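Local coordinates for flagellar brake protein YcgR (PDB 5KEC) that binds the second messenger c-di-GMP and probably acts as a DNA-binding transcriptional activator of type 3 fimbriae, promoting biofilm formation, at residues 49-54 / 65-70; 36-41 / 112-117; 209-214 / 218-223; 86-89 / 94-97. All coordinates share one frame; numbering follows the deposited sequence.

Contact 1. Residues 49-54 / 65-70; sequences AEFHIQ and IRFLLH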
loop_
_atom_site.group_PDB
_atom_site.type_symbol
_atom_site.label_atom_id
_atom_site.label_comp_id
_atom_site.label_asym_id
_atom_site.label_seq_id
_atom_site.Cartn_x
_atom_site.Cartn_y
_atom_site.Cartn_z
ATOM N N ALA B 49 -7.203 -22.984 -5.765
ATOM C CA ALA B 49 -7.781 -21.948 -4.913
ATOM C C ALA B 49 -6.761 -20.993 -4.286
ATOM O O ALA B 49 -7.120 -19.891 -3.865
ATOM C CB ALA B 49 -8.632 -22.589 -3.826
ATOM N N GLU B 50 -5.499 -21.412 -4.227
ATOM C CA GLU B 50 -4.489 -20.671 -3.476
ATOM C C GLU B 50 -3.105 -20.734 -4.119
ATOM O O GLU B 50 -2.819 -21.621 -4.916
ATOM C CB GLU B 50 -4.404 -21.209 -2.044
ATOM C CG GLU B 50 -5.648 -20.967 -1.208
ATOM C CD GLU B 50 -5.642 -21.747 0.095
ATOM O OE1 GLU B 50 -4.960 -22.795 0.163
ATOM O OE2 GLU B 50 -6.325 -21.309 1.047
ATOM N N PHE B 51 -2.260 -19.768 -3.782
ATOM C CA PHE B 51 -0.852 -19.836 -4.152
ATOM C C PHE B 51 -0.017 -19.631 -2.907
ATOM O O PHE B 51 -0.442 -18.949 -1.978
ATOM C CB PHE B 51 -0.494 -18.795 -5.216
ATOM C CG PHE B 51 -0.502 -17.377 -4.714
ATOM C CD1 PHE B 51 0.646 -16.811 -4.179
ATOM C CD2 PHE B 51 -1.657 -16.608 -4.789
ATOM C CE1 PHE B 51 0.645 -15.499 -3.721
ATOM C CE2 PHE B 51 -1.672 -15.294 -4.334
ATOM C CZ PHE B 51 -0.519 -14.741 -3.793
ATOM N N HIS B 52 1.172 -20.222 -2.884
ATOM C CA HIS B 52 2.026 -20.141 -1.706
ATOM C C HIS B 52 3.294 -19.365 -1.970
ATOM O O HIS B 52 3.812 -19.364 -3.080
ATOM C CB HIS B 52 2.420 -21.537 -1.234
ATOM C CG HIS B 52 1.269 -22.353 -0.753
ATOM N ND1 HIS B 52 1.435 -23.532 -0.057
ATOM C CD2 HIS B 52 -0.065 -22.163 -0.864
ATOM C CE1 HIS B 52 0.248 -24.034 0.235
ATOM N NE2 HIS B 52 -0.680 -23.224 -0.243
ATOM N N ILE B 53 3.790 -18.713 -0.927
ATOM C CA ILE B 53 5.144 -18.193 -0.921
ATOM C C ILE B 53 5.742 -18.517 0.440
ATOM O O ILE B 53 5.014 -18.816 1.387
ATOM C CB ILE B 53 5.179 -16.680 -1.186
ATOM C CG1 ILE B 53 4.349 -15.934 -0.144
ATOM C CG2 ILE B 53 4.689 -16.365 -2.605
ATOM C CD1 ILE B 53 5.168 -15.396 1.005
ATOM N N GLN B 54 7.067 -18.471 0.533
ATOM C CA GLN B 54 7.756 -18.774 1.778
ATOM C C GLN B 54 8.734 -17.671 2.107
ATOM O O GLN B 54 9.448 -17.174 1.231
ATOM C CB GLN B 54 8.485 -20.122 1.679
ATOM C CG GLN B 54 7.550 -21.323 1.491
ATOM C CD GLN B 54 8.296 -22.579 1.069
ATOM O OE1 GLN B 54 9.493 -22.708 1.309
ATOM N NE2 GLN B 54 7.593 -23.501 0.420
ATOM N N ILE B 65 -3.014 -7.988 0.367
ATOM C CA ILE B 65 -1.612 -7.651 0.152
ATOM C C ILE B 65 -1.335 -7.385 -1.329
ATOM O O ILE B 65 -1.855 -8.080 -2.200
ATOM C CB ILE B 65 -0.687 -8.780 0.662
ATOM C CG1 ILE B 65 -1.063 -9.174 2.093
ATOM C CG2 ILE B 65 0.769 -8.362 0.594
ATOM C CD1 ILE B 65 -0.998 -8.025 3.078
ATOM N N ARG B 66 -0.520 -6.374 -1.610
ATOM C CA ARG B 66 -0.147 -6.051 -2.985
ATOM C C ARG B 66 0.983 -6.944 -3.503
ATOM O O ARG B 66 2.008 -7.119 -2.839
ATOM C CB ARG B 66 0.251 -4.576 -3.101
ATOM C CG ARG B 66 -0.853 -3.674 -3.630
ATOM C CD ARG B 66 -0.929 -3.721 -5.151
ATOM N NE ARG B 66 -0.315 -2.543 -5.759
ATOM C CZ ARG B 66 -0.919 -1.363 -5.855
ATOM N NH1 ARG B 66 -2.146 -1.210 -5.378
ATOM N NH2 ARG B 66 -0.296 -0.337 -6.421
ATOM N N PHE B 67 0.783 -7.506 -4.694
ATOM C CA PHE B 67 1.801 -8.327 -5.336
ATOM C C PHE B 67 2.142 -7.813 -6.724
ATOM O O PHE B 67 1.332 -7.140 -7.374
ATOM C CB PHE B 67 1.329 -9.771 -5.477
ATOM C CG PHE B 67 1.143 -10.484 -4.175
ATOM C CD1 PHE B 67 2.117 -11.343 -3.696
ATOM C CD2 PHE B 67 -0.016 -10.309 -3.433
ATOM C CE1 PHE B 67 1.940 -12.009 -2.494
ATOM C CE2 PHE B 67 -0.189 -10.968 -2.242
ATOM C CZ PHE B 67 0.793 -11.816 -1.772
ATOM N N LEU B 68 3.342 -8.166 -7.173
ATOM C CA LEU B 68 3.773 -7.922 -8.533
ATOM C C LEU B 68 4.517 -9.161 -9.025
ATOM O O LEU B 68 5.547 -9.540 -8.472
ATOM C CB LEU B 68 4.684 -6.699 -8.572
ATOM C CG LEU B 68 4.657 -5.793 -9.798
ATOM C CD1 LEU B 68 3.236 -5.359 -10.113
ATOM C CD2 LEU B 68 5.543 -4.582 -9.555
ATOM N N LEU B 69 3.977 -9.810 -10.049
ATOM C CA LEU B 69 4.693 -10.884 -10.720
ATOM C C LEU B 69 5.458 -10.289 -11.880
ATOM O O LEU B 69 4.859 -9.734 -12.803
ATOM C CB LEU B 69 3.729 -11.952 -11.230
ATOM C CG LEU B 69 3.347 -13.045 -10.236
ATOM C CD1 LEU B 69 2.180 -13.851 -10.784
ATOM C CD2 LEU B 69 4.550 -13.946 -9.942
ATOM N N HIS B 70 6.784 -10.391 -11.827
ATOM C CA HIS B 70 7.625 -9.796 -12.854
ATOM C C HIS B 70 7.782 -10.753 -14.030
ATOM O O HIS B 70 8.858 -11.308 -14.253
ATOM C CB HIS B 70 8.987 -9.398 -12.274
ATOM C CG HIS B 70 8.902 -8.375 -11.184
ATOM N ND1 HIS B 70 9.026 -7.021 -11.422
ATOM C CD2 HIS B 70 8.702 -8.502 -9.850
ATOM C CE1 HIS B 70 8.907 -6.362 -10.284
ATOM N NE2 HIS B 70 8.709 -7.237 -9.314
#
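Backbone hydrogen bonding between F51 and F98 of strand 94-99 holds the main chain of F51 in the sheet, and from there its side chain reaches inward to F67. The two phenyl groups arrive from opposite directions and form a T-shaped (edge-to-face) pair, with centroids 5.3 Å apart and planes at 85°. F51 supplies the edge: its CZ lies 3.8 Å from F67 CZ, over one face of the F67 ring but displaced toward the rim, while F51 CE1 approaches F67 CE1 at 3.9 Å. The meeting therefore sets the C-H edge of one ring against the pi face of the other, with no polar atom taking part. F51 takes the sterically costly rotamer, with CG wedged between its own backbone N and carbonyl carbon (chi1 70°), and this turns the ring toward the opposing strand. Other aromatics extend the cluster: F98 meets F67 edge-to-face, F78 lies nearly parallel to F67, and F20 of helix 13-25 reaches F51. Both rings are buried. Strand 64-71 also carries H70, a c-di-GMP-binding residue, whose imidazole is held by E31 and K75. Strands 50-55 and 64-71 are not paired with each other; each is bonded to other neighbours in a closed antiparallel circuit of six strands, and the F51-F67 pair bridges the interior as part of the aromatic core of this YcgR-like beta-barrel domain.

Contact 2. Residues 36-41 / 112-117; sequences NTSIIT and DPRFRL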
loop_
_atom_site.group_PDB
_atom_site.type_symbol
_atom_site.label_atom_id
_atom_site.label_comp_id
_atom_site.label_asym_id
_atom_site.label_seq_id
_atom_site.Cartn_x
_atom_site.Cartn_y
_atom_site.Cartn_z
ATOM N N ASN B 36 6.242 -0.732 4.733
ATOM C CA ASN B 36 7.466 -0.093 4.273
ATOM C C ASN B 36 8.282 -1.015 3.380
ATOM O O ASN B 36 9.212 -0.585 2.690
ATOM C CB ASN B 36 8.317 0.272 5.486
ATOM C CG ASN B 36 8.776 1.703 5.461
ATOM O OD1 ASN B 36 8.109 2.566 4.887
ATOM N ND2 ASN B 36 9.921 1.973 6.086
ATOM N N THR B 37 7.919 -2.291 3.406
ATOM C CA THR B 37 8.806 -3.347 2.952
ATOM C C THR B 37 8.388 -3.984 1.637
ATOM O O THR B 37 7.208 -4.059 1.305
ATOM C CB THR B 37 8.912 -4.447 4.026
ATOM O OG1 THR B 37 9.305 -3.857 5.272
ATOM C CG2 THR B 37 9.926 -5.512 3.624
ATOM N N SER B 38 9.384 -4.448 0.896
ATOM C CA SER B 38 9.169 -5.195 -0.328
ATOM C C SER B 38 10.155 -6.343 -0.342
ATOM O O SER B 38 11.349 -6.149 -0.117
ATOM C CB SER B 38 9.392 -4.297 -1.543
ATOM O OG SER B 38 9.629 -5.064 -2.704
ATOM N N ILE B 39 9.661 -7.551 -0.581
ATOM C CA ILE B 39 10.564 -8.681 -0.731
ATOM C C ILE B 39 10.353 -9.355 -2.080
ATOM O O ILE B 39 9.256 -9.339 -2.632
ATOM C CB ILE B 39 10.421 -9.704 0.416
ATOM C CG1 ILE B 39 9.252 -10.650 0.156
ATOM C CG2 ILE B 39 10.256 -8.993 1.754
ATOM C CD1 ILE B 39 9.042 -11.656 1.258
ATOM N N ILE B 40 11.424 -9.919 -2.621
ATOM C CA ILE B 40 11.332 -10.681 -3.851
ATOM C C ILE B 40 11.566 -12.139 -3.515
ATOM O O ILE B 40 12.499 -12.474 -2.778
ATOM C CB ILE B 40 12.398 -10.252 -4.867
ATOM C CG1 ILE B 40 12.278 -8.762 -5.181
ATOM C CG2 ILE B 40 12.287 -11.086 -6.141
ATOM C CD1 ILE B 40 11.058 -8.404 -5.980
ATOM N N THR B 41 10.714 -13.002 -4.053
ATOM C CA THR B 41 10.867 -14.432 -3.882
ATOM C C THR B 41 10.257 -15.133 -5.091
ATOM O O THR B 41 10.098 -14.522 -6.148
ATOM C CB THR B 41 10.213 -14.899 -2.561
ATOM O OG1 THR B 41 10.490 -16.288 -2.344
ATOM C CG2 THR B 41 8.702 -14.665 -2.592
ATOM N N ASP B 112 4.944 1.076 -7.547
ATOM C CA ASP B 112 5.307 0.790 -6.169
ATOM C C ASP B 112 4.384 1.534 -5.203
ATOM O O ASP B 112 4.413 2.763 -5.132
ATOM C CB ASP B 112 6.769 1.164 -5.930
ATOM C CG ASP B 112 7.346 0.503 -4.698
ATOM O OD1 ASP B 112 6.717 0.590 -3.622
ATOM O OD2 ASP B 112 8.426 -0.116 -4.811
ATOM N N PRO B 113 3.556 0.786 -4.458
ATOM C CA PRO B 113 2.567 1.379 -3.548
ATOM C C PRO B 113 3.197 2.057 -2.331
ATOM O O PRO B 113 2.502 2.768 -1.603
ATOM C CB PRO B 113 1.743 0.169 -3.098
ATOM C CG PRO B 113 2.681 -0.981 -3.214
ATOM C CD PRO B 113 3.514 -0.687 -4.430
ATOM N N ARG B 114 4.491 1.835 -2.111
ATOM C CA ARG B 114 5.169 2.395 -0.949
ATOM C C ARG B 114 5.522 3.867 -1.157
ATOM O O ARG B 114 5.808 4.584 -0.198
ATOM C CB ARG B 114 6.430 1.591 -0.625
ATOM C CG ARG B 114 6.191 0.107 -0.386
ATOM C CD ARG B 114 7.511 -0.637 -0.218
ATOM N NE ARG B 114 8.338 -0.557 -1.420
ATOM C CZ ARG B 114 9.619 -0.913 -1.471
ATOM N NH1 ARG B 114 10.225 -1.374 -0.382
ATOM N NH2 ARG B 114 10.299 -0.803 -2.608
ATOM N N PHE B 115 5.491 4.320 -2.406
ATOM C CA PHE B 115 5.888 5.689 -2.728
ATOM C C PHE B 115 4.744 6.684 -2.548
ATOM O O PHE B 115 3.587 6.378 -2.848
ATOM C CB PHE B 115 6.433 5.773 -4.156
ATOM C CG PHE B 115 7.843 5.263 -4.299
ATOM C CD1 PHE B 115 8.922 6.133 -4.226
ATOM C CD2 PHE B 115 8.089 3.913 -4.501
ATOM C CE1 PHE B 115 10.219 5.666 -4.360
ATOM C CE2 PHE B 115 9.386 3.443 -4.636
ATOM C CZ PHE B 115 10.450 4.323 -4.565
ATOM N N ARG B 116 5.081 7.876 -2.058
ATOM C CA ARG B 116 4.098 8.937 -1.857
ATOM C C ARG B 116 4.586 10.242 -2.475
ATOM O O ARG B 116 5.786 10.500 -2.537
ATOM C CB ARG B 116 3.780 9.112 -0.364
ATOM C CG ARG B 116 3.111 7.890 0.271
ATOM C CD ARG B 116 2.820 8.084 1.759
ATOM N NE ARG B 116 3.985 8.587 2.486
ATOM C CZ ARG B 116 4.983 7.828 2.930
ATOM N NH1 ARG B 116 4.965 6.517 2.725
ATOM N NH2 ARG B 116 6.003 8.379 3.578
ATOM N N LEU B 117 3.647 11.065 -2.931
ATOM C CA LEU B 117 3.979 12.276 -3.676
ATOM C C LEU B 117 4.122 13.524 -2.800
ATOM O O LEU B 117 3.216 13.878 -2.048
ATOM C CB LEU B 117 2.929 12.512 -4.763
ATOM C CG LEU B 117 3.107 13.717 -5.685
ATOM C CD1 LEU B 117 4.470 13.682 -6.366
ATOM C CD2 LEU B 117 1.989 13.738 -6.716
#
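The guanidinium of R114 is laid flat against S38, whose CB sits over one of its faces, 3.2 Å above the plane and offset toward the NH1 side. R114 belongs to the arginine-rich RxxxR motif of PilZ proteins, here R110 to R114, and both of these arginines bind c-di-GMP. Across the same contact NH1 points edge-on to the carbonyl of N36 and donates to N36 O in a weak bond of 3.3 Å. The far edge of the group belongs to D112: NE reaches D112 OD1 and NH2 reaches D112 OD2, each at 3.0 Å, in a side-on, two-pronged salt bridge. NE meets the syn lone pair of OD1, and OD1 lies almost exactly in the guanidinium plane, whereas NH2 approaches OD2 from 17° out of the carboxylate plane. A bend in the chain (chi3 -62°) brings the guanidinium back to its own turn, where the paired bonds to D112 hold its rotation in this apo model. D112 also receives R110 NH2 at OD2, which would spread the carboxylate's charge over two ligand-binding arginines. The hydroxyl of S38 serves a different partner, E31 OE2, leaving its methylene to cover the guanidinium. D112 to F115 form a type I turn, and an Asx turn overlaps it: the anti lone pair of D112 OD1 accepts the backbone N of R114 at 3.0 Å.

Contact 3. Residues 209-214 / 218-223; sequences FKFRHL and RRIEKI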
loop_
_atom_site.group_PDB
_atom_site.type_symbol
_atom_site.label_atom_id
_atom_site.label_comp_id
_atom_site.label_asym_id
_atom_site.label_seq_id
_atom_site.Cartn_x
_atom_site.Cartn_y
_atom_site.Cartn_z
ATOM N N PHE B 209 -4.612 4.977 4.723
ATOM C CA PHE B 209 -6.006 5.403 4.663
ATOM C C PHE B 209 -6.948 4.227 4.889
ATOM O O PHE B 209 -6.788 3.172 4.277
ATOM C CB PHE B 209 -6.319 6.018 3.295
ATOM C CG PHE B 209 -5.675 7.348 3.057
ATOM C CD1 PHE B 209 -5.212 7.688 1.796
ATOM C CD2 PHE B 209 -5.550 8.269 4.083
ATOM C CE1 PHE B 209 -4.626 8.918 1.566
ATOM C CE2 PHE B 209 -4.965 9.500 3.860
ATOM C CZ PHE B 209 -4.503 9.826 2.602
ATOM N N LYS B 210 -7.929 4.411 5.770
ATOM C CA LYS B 210 -9.075 3.507 5.829
ATOM C C LYS B 210 -10.306 4.276 5.358
ATOM O O LYS B 210 -11.018 4.875 6.166
ATOM C CB LYS B 210 -9.300 2.963 7.245
ATOM C CG LYS B 210 -8.265 1.957 7.718
ATOM C CD LYS B 210 -8.226 0.717 6.830
ATOM C CE LYS B 210 -7.083 -0.216 7.229
ATOM N NZ LYS B 210 -7.014 -1.443 6.383
ATOM N N PHE B 211 -10.545 4.270 4.049
ATOM C CA PHE B 211 -11.628 5.063 3.473
ATOM C C PHE B 211 -13.014 4.612 3.927
ATOM O O PHE B 211 -13.247 3.429 4.179
ATOM C CB PHE B 211 -11.558 5.049 1.946
ATOM C CG PHE B 211 -10.397 5.814 1.385
ATOM C CD1 PHE B 211 -10.451 7.194 1.269
ATOM C CD2 PHE B 211 -9.251 5.152 0.966
ATOM C CE1 PHE B 211 -9.384 7.903 0.747
ATOM C CE2 PHE B 211 -8.179 5.851 0.445
ATOM C CZ PHE B 211 -8.243 7.230 0.336
ATOM N N ARG B 212 -13.934 5.568 4.015
ATOM C CA ARG B 212 -15.306 5.280 4.413
ATOM C C ARG B 212 -16.192 5.023 3.200
ATOM O O ARG B 212 -17.183 4.306 3.293
ATOM C CB ARG B 212 -15.871 6.419 5.262
ATOM C CG ARG B 212 -15.133 6.627 6.566
ATOM C CD ARG B 212 -15.820 7.666 7.429
ATOM N NE ARG B 212 -15.247 7.704 8.770
ATOM C CZ ARG B 212 -15.693 8.479 9.752
ATOM N NH1 ARG B 212 -16.726 9.287 9.548
ATOM N NH2 ARG B 212 -15.104 8.442 10.938
ATOM N N HIS B 213 -15.834 5.615 2.065
ATOM C CA HIS B 213 -16.554 5.373 0.821
ATOM C C HIS B 213 -15.585 5.334 -0.345
ATOM O O HIS B 213 -14.450 5.799 -0.236
ATOM C CB HIS B 213 -17.576 6.480 0.548
ATOM C CG HIS B 213 -18.281 6.979 1.769
ATOM N ND1 HIS B 213 -17.682 7.819 2.683
ATOM C CD2 HIS B 213 -19.540 6.768 2.218
ATOM C CE1 HIS B 213 -18.540 8.099 3.648
ATOM N NE2 HIS B 213 -19.675 7.474 3.389
ATOM N N LEU B 214 -16.042 4.793 -1.468
ATOM C CA LEU B 214 -15.301 4.926 -2.711
ATOM C C LEU B 214 -15.237 6.391 -3.103
ATOM O O LEU B 214 -14.257 6.843 -3.684
ATOM C CB LEU B 214 -15.962 4.130 -3.838
ATOM C CG LEU B 214 -15.522 2.677 -4.012
ATOM C CD1 LEU B 214 -16.054 1.825 -2.871
ATOM C CD2 LEU B 214 -15.983 2.144 -5.362
ATOM N N ARG B 218 -12.037 8.228 -4.463
ATOM C CA ARG B 218 -12.058 8.875 -5.771
ATOM C C ARG B 218 -11.622 10.327 -5.660
ATOM O O ARG B 218 -10.879 10.828 -6.507
ATOM C CB ARG B 218 -13.448 8.801 -6.401
ATOM C CG ARG B 218 -13.723 7.511 -7.166
ATOM C CD ARG B 218 -14.919 7.693 -8.093
ATOM N NE ARG B 218 -15.175 6.522 -8.929
ATOM C CZ ARG B 218 -16.135 5.633 -8.696
ATOM N NH1 ARG B 218 -16.934 5.777 -7.649
ATOM N NH2 ARG B 218 -16.295 4.601 -9.511
ATOM N N ARG B 219 -12.086 11.008 -4.615
ATOM C CA ARG B 219 -11.664 12.381 -4.389
ATOM C C ARG B 219 -10.155 12.438 -4.187
ATOM O O ARG B 219 -9.481 13.314 -4.733
ATOM C CB ARG B 219 -12.405 12.996 -3.204
ATOM C CG ARG B 219 -13.863 13.315 -3.503
ATOM C CD ARG B 219 -14.584 13.789 -2.254
ATOM N NE ARG B 219 -14.157 15.124 -1.848
ATOM C CZ ARG B 219 -14.413 15.660 -0.659
ATOM N NH1 ARG B 219 -15.081 14.966 0.255
ATOM N NH2 ARG B 219 -13.983 16.885 -0.378
ATOM N N ILE B 220 -9.622 11.499 -3.410
ATOM C CA ILE B 220 -8.178 11.439 -3.196
ATOM C C ILE B 220 -7.437 11.195 -4.510
ATOM O O ILE B 220 -6.393 11.795 -4.769
ATOM C CB ILE B 220 -7.796 10.335 -2.183
ATOM C CG1 ILE B 220 -8.278 10.700 -0.780
ATOM C CG2 ILE B 220 -6.296 10.123 -2.167
ATOM C CD1 ILE B 220 -7.653 11.951 -0.235
ATOM N N GLU B 221 -7.988 10.312 -5.337
ATOM C CA GLU B 221 -7.352 9.941 -6.598
ATOM C C GLU B 221 -7.334 11.103 -7.587
ATOM O O GLU B 221 -6.394 11.251 -8.365
ATOM C CB GLU B 221 -8.032 8.702 -7.192
ATOM C CG GLU B 221 -7.666 7.417 -6.443
ATOM C CD GLU B 221 -8.553 6.229 -6.793
ATOM O OE1 GLU B 221 -9.745 6.433 -7.113
ATOM O OE2 GLU B 221 -8.054 5.082 -6.736
ATOM N N LYS B 222 -8.363 11.941 -7.539
ATOM C CA LYS B 222 -8.408 13.119 -8.398
ATOM C C LYS B 222 -7.372 14.150 -7.980
ATOM O O LYS B 222 -6.725 14.770 -8.823
ATOM C CB LYS B 222 -9.802 13.738 -8.398
ATOM C CG LYS B 222 -10.829 12.890 -9.121
ATOM C CD LYS B 222 -12.163 13.609 -9.248
ATOM C CE LYS B 222 -12.770 13.921 -7.889
ATOM N NZ LYS B 222 -14.118 14.545 -8.017
ATOM N N ILE B 223 -7.213 14.333 -6.675
ATOM C CA ILE B 223 -6.172 15.208 -6.162
ATOM C C ILE B 223 -4.798 14.702 -6.597
ATOM O O ILE B 223 -3.928 15.485 -6.986
ATOM C CB ILE B 223 -6.208 15.277 -4.627
ATOM C CG1 ILE B 223 -7.540 15.848 -4.140
ATOM C CG2 ILE B 223 -5.032 16.100 -4.100
ATOM C CD1 ILE B 223 -7.697 15.805 -2.640
#
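I220 meets F211 from its first side-chain atom onward. Its CB lies 4.0 Å from F211 CZ. The next carbon out, CG1, comes closest, at 3.4 Å from F211 CE1 and near the ring plane; the methylene thus abuts the ring's rim rather than covering a face, in snug packing. With CG1 anti to the carbonyl carbon (chi1 -69°), the other branch, CG2, is turned to F209 and reaches F209 CE1 at 4.3 Å, while CD1, the tip, leads on away from the F211 rim. A single isoleucine therefore bridges two aromatic side chains two residues apart. Closer to the helix start the backbone itself makes the join: R218 N donates to L214 O at 2.7 Å, an alpha-helical bond of the first turn, and the R218 CB lies 3.4 Å from that same carbonyl oxygen. H213 occupies the N-cap position ahead of this turn. Strand 199-210 thus runs on through a short connection into the C-terminal helix 214-234, which folds back over the PilZ-type barrel: L170 of strand 164-171 packs on both I220 and F209, and strand 177-193 contributes L182 beside F209 and I180 beside F211.

Contact 4. Residues 86-89 / 94-97; sequences DNSG and IRYA
The R95 guanidinium carries D86 OD1 over one face and S88 OG at its edge. Carboxylate and guanidinium are turned 64° from each other, so the salt bridge between D86 OD1 and R95 NH2, though only 2.7 Å long, comes from above the arginine plane and is not the coplanar, two-pronged kind. At the edge NH1 donates weakly to S88 OG over 3.3 Å. A water links the remaining ends, donating to D86 OD2 and accepting weakly from R95 NE. CG of R95 lies opposite its backbone N (chi1 -180°), and a bend at chi3 (75°) swings the guanidinium over to D86 and S88; its CB meanwhile packs against S88 CB at 3.4 Å. Beneath these side chains the main chains pair. R95 N donates to D86 O at 2.7 Å, D86 N returns a bond to R95 O at 3.1 Å, and I94 CA adds a CH-O contact to D86 O. N87 and I94 form the next, non-hydrogen-bonded pair, their side chains diverging. H52 of the neighbouring strand 50-55 packs on R95. Lying away from the c-di-GMP site, the arrangement is the end of an antiparallel beta hairpin, strands 74-87 and 94-99, with a salt bridge on the face bearing D86 and R95.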
loop_
_atom_site.group_PDB
_atom_site.type_symbol
_atom_site.label_atom_id
_atom_site.label_comp_id
_atom_site.label_asym_id
_atom_site.label_seq_id
_atom_site.Cartn_x
_atom_site.Cartn_y
_atom_site.Cartn_z
ATOM N N ASP B 86 2.055 -21.173 8.334
ATOM C CA ASP B 86 2.713 -22.012 9.326
ATOM C C ASP B 86 4.170 -22.219 8.946
ATOM O O ASP B 86 4.694 -21.526 8.080
ATOM C CB ASP B 86 1.998 -23.358 9.474
ATOM C CG ASP B 86 1.792 -24.059 8.147
ATOM O OD1 ASP B 86 2.757 -24.674 7.641
ATOM O OD2 ASP B 86 0.661 -24.002 7.617
ATOM N N ASN B 87 4.825 -23.173 9.591
ATOM C CA ASN B 87 6.234 -23.407 9.326
ATOM C C ASN B 87 6.471 -24.473 8.271
ATOM O O ASN B 87 6.061 -25.618 8.432
ATOM C CB ASN B 87 6.968 -23.744 10.619
ATOM C CG ASN B 87 7.002 -22.577 11.575
ATOM O OD1 ASN B 87 6.098 -22.401 12.391
ATOM N ND2 ASN B 87 8.039 -21.755 11.464
ATOM N N SER B 88 7.132 -24.084 7.185
ATOM C CA SER B 88 7.369 -25.005 6.085
ATOM C C SER B 88 8.678 -25.756 6.275
ATOM O O SER B 88 9.236 -26.277 5.316
ATOM C CB SER B 88 7.370 -24.272 4.744
ATOM O OG SER B 88 7.230 -25.178 3.663
ATOM N N GLY B 89 9.169 -25.797 7.509
ATOM C CA GLY B 89 10.324 -26.613 7.852
ATOM C C GLY B 89 11.493 -26.569 6.883
ATOM O O GLY B 89 12.136 -27.588 6.625
ATOM N N ILE B 94 8.452 -19.681 7.087
ATOM C CA ILE B 94 6.999 -19.613 7.108
ATOM C C ILE B 94 6.417 -19.813 5.720
ATOM O O ILE B 94 6.794 -19.126 4.773
ATOM C CB ILE B 94 6.498 -18.268 7.652
ATOM C CG1 ILE B 94 6.997 -18.057 9.082
ATOM C CG2 ILE B 94 4.982 -18.215 7.593
ATOM C CD1 ILE B 94 7.291 -16.605 9.418
ATOM N N ARG B 95 5.502 -20.766 5.609
ATOM C CA ARG B 95 4.753 -20.981 4.384
ATOM C C ARG B 95 3.440 -20.218 4.474
ATOM O O ARG B 95 2.602 -20.509 5.328
ATOM C CB ARG B 95 4.488 -22.472 4.175
ATOM C CG ARG B 95 3.710 -22.794 2.912
ATOM C CD ARG B 95 3.618 -24.299 2.678
ATOM N NE ARG B 95 2.665 -24.955 3.571
ATOM C CZ ARG B 95 2.997 -25.576 4.700
ATOM N NH1 ARG B 95 4.266 -25.634 5.085
ATOM N NH2 ARG B 95 2.055 -26.145 5.446
ATOM N N TYR B 96 3.281 -19.224 3.607
ATOM C CA TYR B 96 2.052 -18.445 3.527
ATOM C C TYR B 96 1.179 -18.933 2.381
ATOM O O TYR B 96 1.664 -19.143 1.268
ATOM C CB TYR B 96 2.368 -16.970 3.286
ATOM C CG TYR B 96 3.020 -16.262 4.447
ATOM C CD1 TYR B 96 4.400 -16.126 4.517
ATOM C CD2 TYR B 96 2.255 -15.715 5.470
ATOM C CE1 TYR B 96 4.996 -15.469 5.569
ATOM C CE2 TYR B 96 2.845 -15.058 6.530
ATOM C CZ TYR B 96 4.218 -14.938 6.572
ATOM O OH TYR B 96 4.813 -14.285 7.621
ATOM N N ALA B 97 -0.110 -19.098 2.647
ATOM C CA ALA B 97 -1.057 -19.403 1.588
ATOM C C ALA B 97 -1.975 -18.207 1.364
ATOM O O ALA B 97 -2.575 -17.686 2.304
ATOM C CB ALA B 97 -1.863 -20.647 1.924
HETATM O O HOH W 1 -0.042 -23.323 4.602
#

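From the N terminus, residues 36-41 open the longest loop, which contact 2 closes only at 112-117. Contacts 1 and 4 both fall within that span, one after the other: 49-54 with 65-70 reaches across the N-terminal barrel, then 86-89 with 94-97 closes a hairpin of the same sheet. These two meet through the neighbouring strands 50-55 and 94-99, where I53 O and Y96 N lie 2.8 Å apart, a probable hydrogen bond. Contact 2 links this barrel to the segment leading into the second domain. Contact 3 follows in series, joining the second barrel's last strand to the C-terminal helix; its centre is about 35 Å from that of contact 4.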